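Rubber oxygenase (Streptomyces sp., PDB 5O1L) cleaves the double bonds of poly(cis-1,4-isoprene) in natural and synthetic rubber by adding dioxygen, using a non-covalently bound b-type heme. Local coordinates at residues A[40-45]-A[273-278]; A[314-319]-A[386-391]; A[323-328]-A[346-351]. All blocks are in the same frame, centred on the assembly; numbering follows the deposited sequence.

Contact 1: A[40-45]-A[273-278]; sequences ASVAGT and EYIPAT
The carbonyl oxygen of Ala40 is held by two donors. The backbone N of Ala277 reaches Ala40 O at 3.0 Å with a fairly straight N-H (161°), and a water donates to the same oxygen while also pairing with the hydroxyl of Thr278. The second backbone bond runs the other way, from Val42 N to Ile275 O at 2.9 Å, nearly along the C=O axis. Ile275 O is also approached by the CA of Ser41 at 3.1 Å, a CA-H...O contact.

Ser41, placed between these two bonds, turns its side chain along 273-275, where CB lies 3.2 Å from Glu273 O. Its chi1 of 72° sets OG between the backbone N and the carbonyl carbon, from where it accepts from Gly44 N at 3.0 Å and also bonds Pro38 O. An alanine here is likely to leave Gly44 N and Pro38 O without this shared partner and free the 41-44 turn to shift. Beyond the backbone, Val42 CG2 meets Ile275 CG2 at 3.7 Å, and Ala43 CB rests on the aliphatic CG of Glu273.

The geometry is that of a single beta bridge, Ser41 with Pro276, whose serine also begins an ST motif; it ties the N-terminal loop to the loop leading into helix 279-289 of this mainly helical protein, which has no regular strand.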
loop_
_atom_site.group_PDB
_atom_site.type_symbol
_atom_site.label_atom_id
_atom_site.label_comp_id
_atom_site.label_asym_id
_atom_site.label_seq_id
_atom_site.Cartn_x
_atom_site.Cartn_y
_atom_site.Cartn_z
ATOM N N ALA A 40 -15.246 -7.367 14.985
ATOM C CA ALA A 40 -14.153 -6.447 15.179
ATOM C C ALA A 40 -14.010 -5.493 13.986
ATOM O O ALA A 40 -12.945 -4.812 13.903
ATOM C CB ALA A 40 -12.858 -7.236 15.369
ATOM N N SER A 41 -14.957 -5.468 13.090
ATOM C CA SER A 41 -14.866 -4.691 11.862
ATOM C C SER A 41 -15.581 -3.354 11.955
ATOM O O SER A 41 -16.367 -3.094 12.880
ATOM C CB SER A 41 -15.492 -5.455 10.720
ATOM O OG SER A 41 -16.920 -5.504 10.801
ATOM N N VAL A 42 -15.353 -2.519 10.940
ATOM C CA VAL A 42 -16.049 -1.251 10.836
ATOM C C VAL A 42 -17.544 -1.458 10.751
ATOM O O VAL A 42 -18.292 -0.647 11.291
ATOM C CB VAL A 42 -15.521 -0.470 9.622
ATOM C CG1 VAL A 42 -16.443 0.709 9.223
ATOM C CG2 VAL A 42 -14.130 0.017 9.831
ATOM N N ALA A 43 -18.010 -2.473 9.987
ATOM C CA ALA A 43 -19.460 -2.714 9.943
ATOM C C ALA A 43 -19.972 -3.137 11.279
ATOM O O ALA A 43 -21.094 -2.770 11.720
ATOM C CB ALA A 43 -19.762 -3.792 8.957
ATOM N N GLY A 44 -19.225 -3.993 11.968
ATOM C CA GLY A 44 -19.566 -4.349 13.345
ATOM C C GLY A 44 -20.460 -5.509 13.478
ATOM O O GLY A 44 -20.573 -6.009 14.613
ATOM N N THR A 45 -21.089 -5.928 12.380
ATOM C CA THR A 45 -22.027 -7.010 12.340
ATOM C C THR A 45 -22.091 -7.488 10.899
ATOM O O THR A 45 -21.537 -6.887 9.933
ATOM C CB THR A 45 -23.385 -6.571 12.962
ATOM O OG1 THR A 45 -24.175 -7.737 13.274
ATOM C CG2 THR A 45 -24.096 -5.626 12.045
ATOM N N GLU A 273 -17.157 -5.139 6.469
ATOM C CA GLU A 273 -17.093 -6.283 7.359
ATOM C C GLU A 273 -15.690 -6.884 7.513
ATOM O O GLU A 273 -15.504 -7.704 8.403
ATOM C CB GLU A 273 -17.994 -7.429 6.802
ATOM C CG GLU A 273 -19.440 -7.072 6.808
ATOM C CD GLU A 273 -20.351 -8.096 6.136
ATOM O OE1 GLU A 273 -19.886 -9.200 5.699
ATOM O OE2 GLU A 273 -21.568 -7.753 6.071
ATOM N N TYR A 274 -14.735 -6.426 6.706
ATOM C CA TYR A 274 -13.349 -6.898 6.769
ATOM C C TYR A 274 -12.344 -5.840 7.185
ATOM O O TYR A 274 -11.149 -6.113 7.297
ATOM C CB TYR A 274 -12.897 -7.565 5.427
ATOM C CG TYR A 274 -13.868 -8.653 4.992
ATOM C CD1 TYR A 274 -14.264 -9.659 5.811
ATOM C CD2 TYR A 274 -14.413 -8.577 3.745
ATOM C CE1 TYR A 274 -15.113 -10.643 5.381
ATOM C CE2 TYR A 274 -15.300 -9.530 3.290
ATOM C CZ TYR A 274 -15.620 -10.553 4.145
ATOM O OH TYR A 274 -16.525 -11.555 3.701
ATOM N N ILE A 275 -12.769 -4.614 7.346
ATOM C CA ILE A 275 -11.839 -3.521 7.735
ATOM C C ILE A 275 -11.784 -3.438 9.251
ATOM O O ILE A 275 -12.831 -3.331 9.884
ATOM C CB ILE A 275 -12.350 -2.156 7.167
ATOM C CG1 ILE A 275 -12.570 -2.213 5.644
ATOM C CG2 ILE A 275 -11.421 -1.044 7.587
ATOM C CD1 ILE A 275 -13.234 -0.999 5.090
ATOM N N PRO A 276 -10.617 -3.529 9.867
ATOM C CA PRO A 276 -10.574 -3.469 11.331
ATOM C C PRO A 276 -11.053 -2.184 11.882
ATOM O O PRO A 276 -10.735 -1.125 11.353
ATOM C CB PRO A 276 -9.098 -3.699 11.723
ATOM C CG PRO A 276 -8.375 -3.707 10.446
ATOM C CD PRO A 276 -9.298 -3.658 9.265
ATOM N N ALA A 277 -11.825 -2.230 12.978
ATOM C CA ALA A 277 -12.383 -1.006 13.554
ATOM C C ALA A 277 -11.437 -0.209 14.460
ATOM O O ALA A 277 -11.598 0.994 14.607
ATOM C CB ALA A 277 -13.665 -1.275 14.397
ATOM N N THR A 278 -10.431 -0.902 14.983
ATOM C CA THR A 278 -9.508 -0.377 15.960
ATOM C C THR A 278 -8.098 -0.852 15.725
ATOM O O THR A 278 -7.888 -1.843 15.042
ATOM C CB THR A 278 -9.924 -0.858 17.395
ATOM O OG1 THR A 278 -9.799 -2.285 17.472
ATOM C CG2 THR A 278 -11.297 -0.400 17.751
HETATM O O HOH W 1 -12.228 -3.710 16.650
#

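Contact 2: A[314-319]-A[386-391]; sequences LDAGLT and VLLFLS
Leu314 opens the contact with two separate touches on helix 373-393. Its CB lies 4.1 Å from CD1 of Leu388, while its own CD1 reaches CE1 of Phe389 at 4.0 Å. The backbone points CB at Leu388, while chi1 of -66°, with CG beside the backbone N, and an extended chi2 of 178° carry CD1 on to the ring. The Leu314 and Phe389 side chains cross at about a right angle, and the methyl approaches the ring obliquely.

Asp315 takes part through its backbone, whose N is 4.0 Å from Leu388 CD1. It is the centre of an inverse gamma turn, closed by a weak bond from Ala316 N to Leu314 O at 3.0 Å. This tight turn brings the methyl of Ala316 back toward the helix, where CB meets the same Leu388 CD1 at 4.1 Å. One leucine methyl thus touches three consecutive residues of the loop: its contacts with the CB atoms of Leu314 and Ala316 are apolar, and its approach to Asp315 N is a van der Waals contact. The interface is small, burying 167 Å² over both sides.

The loop 314-319 links helix 298-313 to helix 320-331 and lies against one side of helix 373-393. Leu314 also touches Phe385, and Ala316 touches Lys384, so the contact continues toward the start of that helix. Phe389 extends the cluster further: its ring meets that of Phe385 with planes at about 40° and makes a cation-pi contact with Arg170.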
loop_
_atom_site.group_PDB
_atom_site.type_symbol
_atom_site.label_atom_id
_atom_site.label_comp_id
_atom_site.label_asym_id
_atom_site.label_seq_id
_atom_site.Cartn_x
_atom_site.Cartn_y
_atom_site.Cartn_z
ATOM N N LEU A 314 18.249 6.204 -8.181
ATOM C CA LEU A 314 17.680 7.520 -7.928
ATOM C C LEU A 314 18.800 8.450 -7.561
ATOM O O LEU A 314 19.857 8.010 -7.069
ATOM C CB LEU A 314 16.715 7.432 -6.731
ATOM C CG LEU A 314 15.457 6.597 -6.930
ATOM C CD1 LEU A 314 14.611 6.553 -5.668
ATOM C CD2 LEU A 314 14.613 7.185 -8.064
ATOM N N ASP A 315 18.557 9.750 -7.709
ATOM C CA ASP A 315 19.565 10.768 -7.368
ATOM C C ASP A 315 19.445 11.130 -5.892
ATOM O O ASP A 315 19.341 12.295 -5.538
ATOM C CB ASP A 315 19.415 12.028 -8.238
ATOM C CG ASP A 315 20.603 13.005 -8.085
ATOM O OD1 ASP A 315 21.774 12.553 -7.986
ATOM O OD2 ASP A 315 20.374 14.238 -8.060
ATOM N N ALA A 316 19.409 10.122 -5.030
ATOM C CA ALA A 316 19.110 10.338 -3.629
ATOM C C ALA A 316 20.312 10.110 -2.730
ATOM O O ALA A 316 20.269 10.590 -1.619
ATOM C CB ALA A 316 17.983 9.435 -3.198
ATOM N N GLY A 317 21.349 9.419 -3.154
ATOM C CA GLY A 317 22.458 9.085 -2.275
ATOM C C GLY A 317 22.244 7.779 -1.538
ATOM O O GLY A 317 22.955 7.483 -0.582
ATOM N N LEU A 318 21.215 7.024 -1.876
ATOM C CA LEU A 318 20.962 5.721 -1.233
ATOM C C LEU A 318 21.767 4.663 -1.904
ATOM O O LEU A 318 21.311 4.075 -2.908
ATOM C CB LEU A 318 19.510 5.272 -1.239
ATOM C CG LEU A 318 18.642 5.954 -0.202
ATOM C CD1 LEU A 318 17.184 5.629 -0.418
ATOM C CD2 LEU A 318 19.004 5.629 1.283
ATOM N N THR A 319 22.927 4.364 -1.347
ATOM C CA THR A 319 23.772 3.347 -1.927
ATOM C C THR A 319 23.264 1.962 -1.591
ATOM O O THR A 319 22.441 1.782 -0.673
ATOM C CB THR A 319 25.195 3.521 -1.445
ATOM O OG1 THR A 319 25.219 3.267 -0.045
ATOM C CG2 THR A 319 25.720 4.948 -1.713
ATOM N N VAL A 386 12.228 10.194 -0.353
ATOM C CA VAL A 386 10.822 10.477 -0.150
ATOM C C VAL A 386 10.369 11.593 -1.116
ATOM O O VAL A 386 9.284 11.474 -1.709
ATOM C CB VAL A 386 10.524 10.794 1.339
ATOM C CG1 VAL A 386 9.056 11.199 1.439
ATOM C CG2 VAL A 386 10.775 9.523 2.148
ATOM N N LEU A 387 11.160 12.646 -1.264
ATOM C CA LEU A 387 10.812 13.722 -2.176
ATOM C C LEU A 387 10.719 13.230 -3.584
ATOM O O LEU A 387 9.794 13.634 -4.334
ATOM C CB LEU A 387 11.830 14.835 -2.050
ATOM C CG LEU A 387 11.840 15.614 -0.777
ATOM C CD1 LEU A 387 13.021 16.571 -0.916
ATOM C CD2 LEU A 387 10.537 16.392 -0.481
ATOM N N LEU A 388 11.603 12.335 -3.981
ATOM C CA LEU A 388 11.546 11.792 -5.332
ATOM C C LEU A 388 10.278 10.946 -5.512
ATOM O O LEU A 388 9.641 11.021 -6.575
ATOM C CB LEU A 388 12.787 11.034 -5.707
ATOM C CG LEU A 388 14.006 11.935 -5.869
ATOM C CD1 LEU A 388 15.313 11.143 -5.876
ATOM C CD2 LEU A 388 13.942 12.861 -7.123
ATOM N N PHE A 389 9.869 10.162 -4.517
ATOM C CA PHE A 389 8.632 9.380 -4.622
ATOM C C PHE A 389 7.420 10.258 -4.556
ATOM O O PHE A 389 6.439 9.918 -5.205
ATOM C CB PHE A 389 8.601 8.297 -3.539
ATOM C CG PHE A 389 9.196 6.992 -3.956
ATOM C CD1 PHE A 389 10.242 6.911 -4.872
ATOM C CD2 PHE A 389 8.721 5.810 -3.383
ATOM C CE1 PHE A 389 10.757 5.698 -5.271
ATOM C CE2 PHE A 389 9.267 4.583 -3.765
ATOM C CZ PHE A 389 10.289 4.535 -4.710
ATOM N N LEU A 390 7.444 11.389 -3.852
ATOM C CA LEU A 390 6.381 12.382 -3.978
ATOM C C LEU A 390 6.327 12.978 -5.389
ATOM O O LEU A 390 5.244 13.067 -5.968
ATOM C CB LEU A 390 6.531 13.525 -2.970
ATOM C CG LEU A 390 6.242 13.273 -1.507
ATOM C CD1 LEU A 390 6.711 14.461 -0.666
ATOM C CD2 LEU A 390 4.745 13.088 -1.330
ATOM N N SER A 391 7.469 13.411 -5.930
ATOM C CA SER A 391 7.521 13.990 -7.283
ATOM C C SER A 391 6.998 13.067 -8.371
ATOM O O SER A 391 6.209 13.495 -9.191
ATOM C CB SER A 391 8.962 14.379 -7.666
ATOM O OG SER A 391 9.361 15.562 -7.012
#

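Contact 3: A[323-328]-A[346-351]; sequences IGAFSR and VLERLI
Arg328 and Glu348 form a salt bridge in which a single nitrogen faces both carboxylate oxygens. Arg328 NE lies 3.2 Å from Glu348 OE1, with an N-H angle of 138°, and 3.3 Å from OE2 in a weak bond. The two flat groups are turned 62° apart, and NE meets OE1 from above the carboxylate plane, so this is not the coplanar, two-pronged pairing. A water completes the link, accepting from Arg328 NH2 and donating to Glu348 OE2.

Beside the charged pair, Ala325 turns its methyl toward the other helix, where it lies 3.6 Å from CB of Leu347 and 4.0 Å from CD1 of Ile351. This small residue permits a close approach: the CA atoms of Ala325 and Glu348 are 5.2 Å apart, and the segment axes come within 8.7 Å. Further along, CG2 of Ile351 touches CD1 of Phe326 obliquely at 4.1 Å. That branch stands anti to its own backbone N, while CG1 carries CD1 toward Ala325, so the isoleucine spans both partners.

A second shell fixes the charges. Asp337 makes a salt bridge with Arg328 NH1, which also bonds Leu341 O, and Glu348 OE1 accepts from Gln344 N.

Helices 320-331 and 345-362 cross here at -50° as measured on the short segments. Phe326 packs on Leu136 of helix 127-142 and meets Trp355 edge-to-face, while it and Ile351 both touch Leu378 of helix 373-393.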
loop_
_atom_site.group_PDB
_atom_site.type_symbol
_atom_site.label_atom_id
_atom_site.label_comp_id
_atom_site.label_asym_id
_atom_site.label_seq_id
_atom_site.Cartn_x
_atom_site.Cartn_y
_atom_site.Cartn_z
ATOM N N ILE A 323 20.858 1.062 1.667
ATOM C CA ILE A 323 19.514 0.536 1.481
ATOM C C ILE A 323 19.372 -0.771 2.197
ATOM O O ILE A 323 18.399 -1.004 2.917
ATOM C CB ILE A 323 19.206 0.241 -0.027
ATOM C CG1 ILE A 323 19.152 1.523 -0.800
ATOM C CG2 ILE A 323 17.900 -0.572 -0.187
ATOM C CD1 ILE A 323 19.363 1.333 -2.302
ATOM N N GLY A 324 20.358 -1.644 2.082
ATOM C CA GLY A 324 20.320 -2.901 2.698
ATOM C C GLY A 324 20.284 -2.806 4.198
ATOM O O GLY A 324 19.519 -3.515 4.847
ATOM N N ALA A 325 21.161 -1.978 4.741
ATOM C CA ALA A 325 21.272 -1.883 6.165
ATOM C C ALA A 325 20.005 -1.277 6.760
ATOM O O ALA A 325 19.532 -1.780 7.721
ATOM C CB ALA A 325 22.502 -1.062 6.550
ATOM N N PHE A 326 19.537 -0.190 6.181
ATOM C CA PHE A 326 18.339 0.446 6.707
ATOM C C PHE A 326 17.110 -0.435 6.517
ATOM O O PHE A 326 16.244 -0.514 7.413
ATOM C CB PHE A 326 18.133 1.835 6.105
ATOM C CG PHE A 326 17.065 2.621 6.833
ATOM C CD1 PHE A 326 17.352 3.106 8.082
ATOM C CD2 PHE A 326 15.853 2.799 6.284
ATOM C CE1 PHE A 326 16.433 3.819 8.794
ATOM C CE2 PHE A 326 14.853 3.470 7.058
ATOM C CZ PHE A 326 15.173 3.904 8.254
ATOM N N SER A 327 17.052 -1.161 5.399
ATOM C CA SER A 327 15.892 -2.024 5.182
ATOM C C SER A 327 15.906 -3.247 6.135
ATOM O O SER A 327 14.877 -3.705 6.634
ATOM C CB SER A 327 15.838 -2.469 3.760
ATOM O OG SER A 327 15.711 -1.340 2.934
ATOM N N ARG A 328 17.061 -3.809 6.443
ATOM C CA ARG A 328 17.171 -4.863 7.382
ATOM C C ARG A 328 16.831 -4.382 8.756
ATOM O O ARG A 328 16.176 -5.089 9.515
ATOM C CB ARG A 328 18.600 -5.482 7.374
ATOM C CG ARG A 328 18.820 -6.309 6.137
ATOM C CD ARG A 328 20.225 -6.893 6.075
ATOM N NE ARG A 328 20.373 -7.803 7.143
ATOM C CZ ARG A 328 19.928 -9.070 7.171
ATOM N NH1 ARG A 328 19.498 -9.678 6.107
ATOM N NH2 ARG A 328 19.985 -9.731 8.310
ATOM N N VAL A 346 28.019 -3.788 10.469
ATOM C CA VAL A 346 28.533 -2.517 11.017
ATOM C C VAL A 346 27.499 -1.400 10.862
ATOM O O VAL A 346 27.120 -0.780 11.877
ATOM C CB VAL A 346 29.846 -2.101 10.383
ATOM C CG1 VAL A 346 30.221 -0.608 10.633
ATOM C CG2 VAL A 346 30.946 -3.028 10.883
ATOM N N LEU A 347 26.950 -1.184 9.653
ATOM C CA LEU A 347 25.983 -0.160 9.499
ATOM C C LEU A 347 24.714 -0.488 10.230
ATOM O O LEU A 347 24.117 0.419 10.795
ATOM C CB LEU A 347 25.635 0.018 8.023
ATOM C CG LEU A 347 26.668 0.783 7.180
ATOM C CD1 LEU A 347 26.367 0.565 5.683
ATOM C CD2 LEU A 347 26.631 2.297 7.491
ATOM N N GLU A 348 24.299 -1.723 10.278
ATOM C CA GLU A 348 23.069 -2.044 11.029
ATOM C C GLU A 348 23.198 -1.750 12.526
ATOM O O GLU A 348 22.254 -1.264 13.158
ATOM C CB GLU A 348 22.706 -3.487 10.840
ATOM C CG GLU A 348 22.140 -3.861 9.464
ATOM C CD GLU A 348 21.994 -5.391 9.258
ATOM O OE1 GLU A 348 22.733 -6.072 8.468
ATOM O OE2 GLU A 348 21.046 -6.010 9.862
ATOM N N ARG A 349 24.355 -1.978 13.103
ATOM C CA ARG A 349 24.573 -1.671 14.513
ATOM C C ARG A 349 24.677 -0.147 14.722
ATOM O O ARG A 349 24.125 0.333 15.725
ATOM C CB ARG A 349 25.859 -2.346 14.997
ATOM C CG ARG A 349 26.092 -2.108 16.485
ATOM C CD ARG A 349 27.209 -3.036 16.987
ATOM N NE ARG A 349 26.763 -4.438 16.927
ATOM C CZ ARG A 349 27.374 -5.484 17.513
ATOM N NH1 ARG A 349 26.859 -6.706 17.403
ATOM N NH2 ARG A 349 28.487 -5.327 18.210
ATOM N N LEU A 350 25.295 0.604 13.840
ATOM C CA LEU A 350 25.339 2.035 13.927
ATOM C C LEU A 350 23.888 2.573 13.892
ATOM O O LEU A 350 23.541 3.496 14.645
ATOM C CB LEU A 350 26.144 2.700 12.794
ATOM C CG LEU A 350 27.663 2.451 12.780
ATOM C CD1 LEU A 350 28.202 3.102 11.533
ATOM C CD2 LEU A 350 28.324 3.009 14.045
ATOM N N ILE A 351 23.106 2.071 12.962
ATOM C CA ILE A 351 21.713 2.524 12.805
ATOM C C ILE A 351 20.892 2.164 13.984
ATOM O O ILE A 351 20.160 3.026 14.521
ATOM C CB ILE A 351 21.074 1.972 11.502
ATOM C CG1 ILE A 351 21.765 2.542 10.302
ATOM C CG2 ILE A 351 19.572 2.272 11.457
ATOM C CD1 ILE A 351 21.461 1.859 9.028
HETATM O O HOH W 2 20.415 -8.300 10.732
#

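How the contacts relate
Contact 1 stands apart, its centre about 36 Å from that of contact 2 and about 37 Å from that of contact 3; it lies across the chain's centre from contact 2. It also closes before the other two open along the chain. Contacts 2 and 3 are neighbours, about 18 Å between centres, and touch where Leu318 O meets Ile323 CD1 at 3.4 Å. Contact 3 is nested inside the loop that contact 2 closes: 314-319 runs into helix 320-331, and helix 345-362 is followed by helix 373-393. Together they join helix 320-331, the loop before it and helix 345-362 with helix 373-393 on one side of the molecule, whereas contact 1 fastens the N-terminal loop to the body.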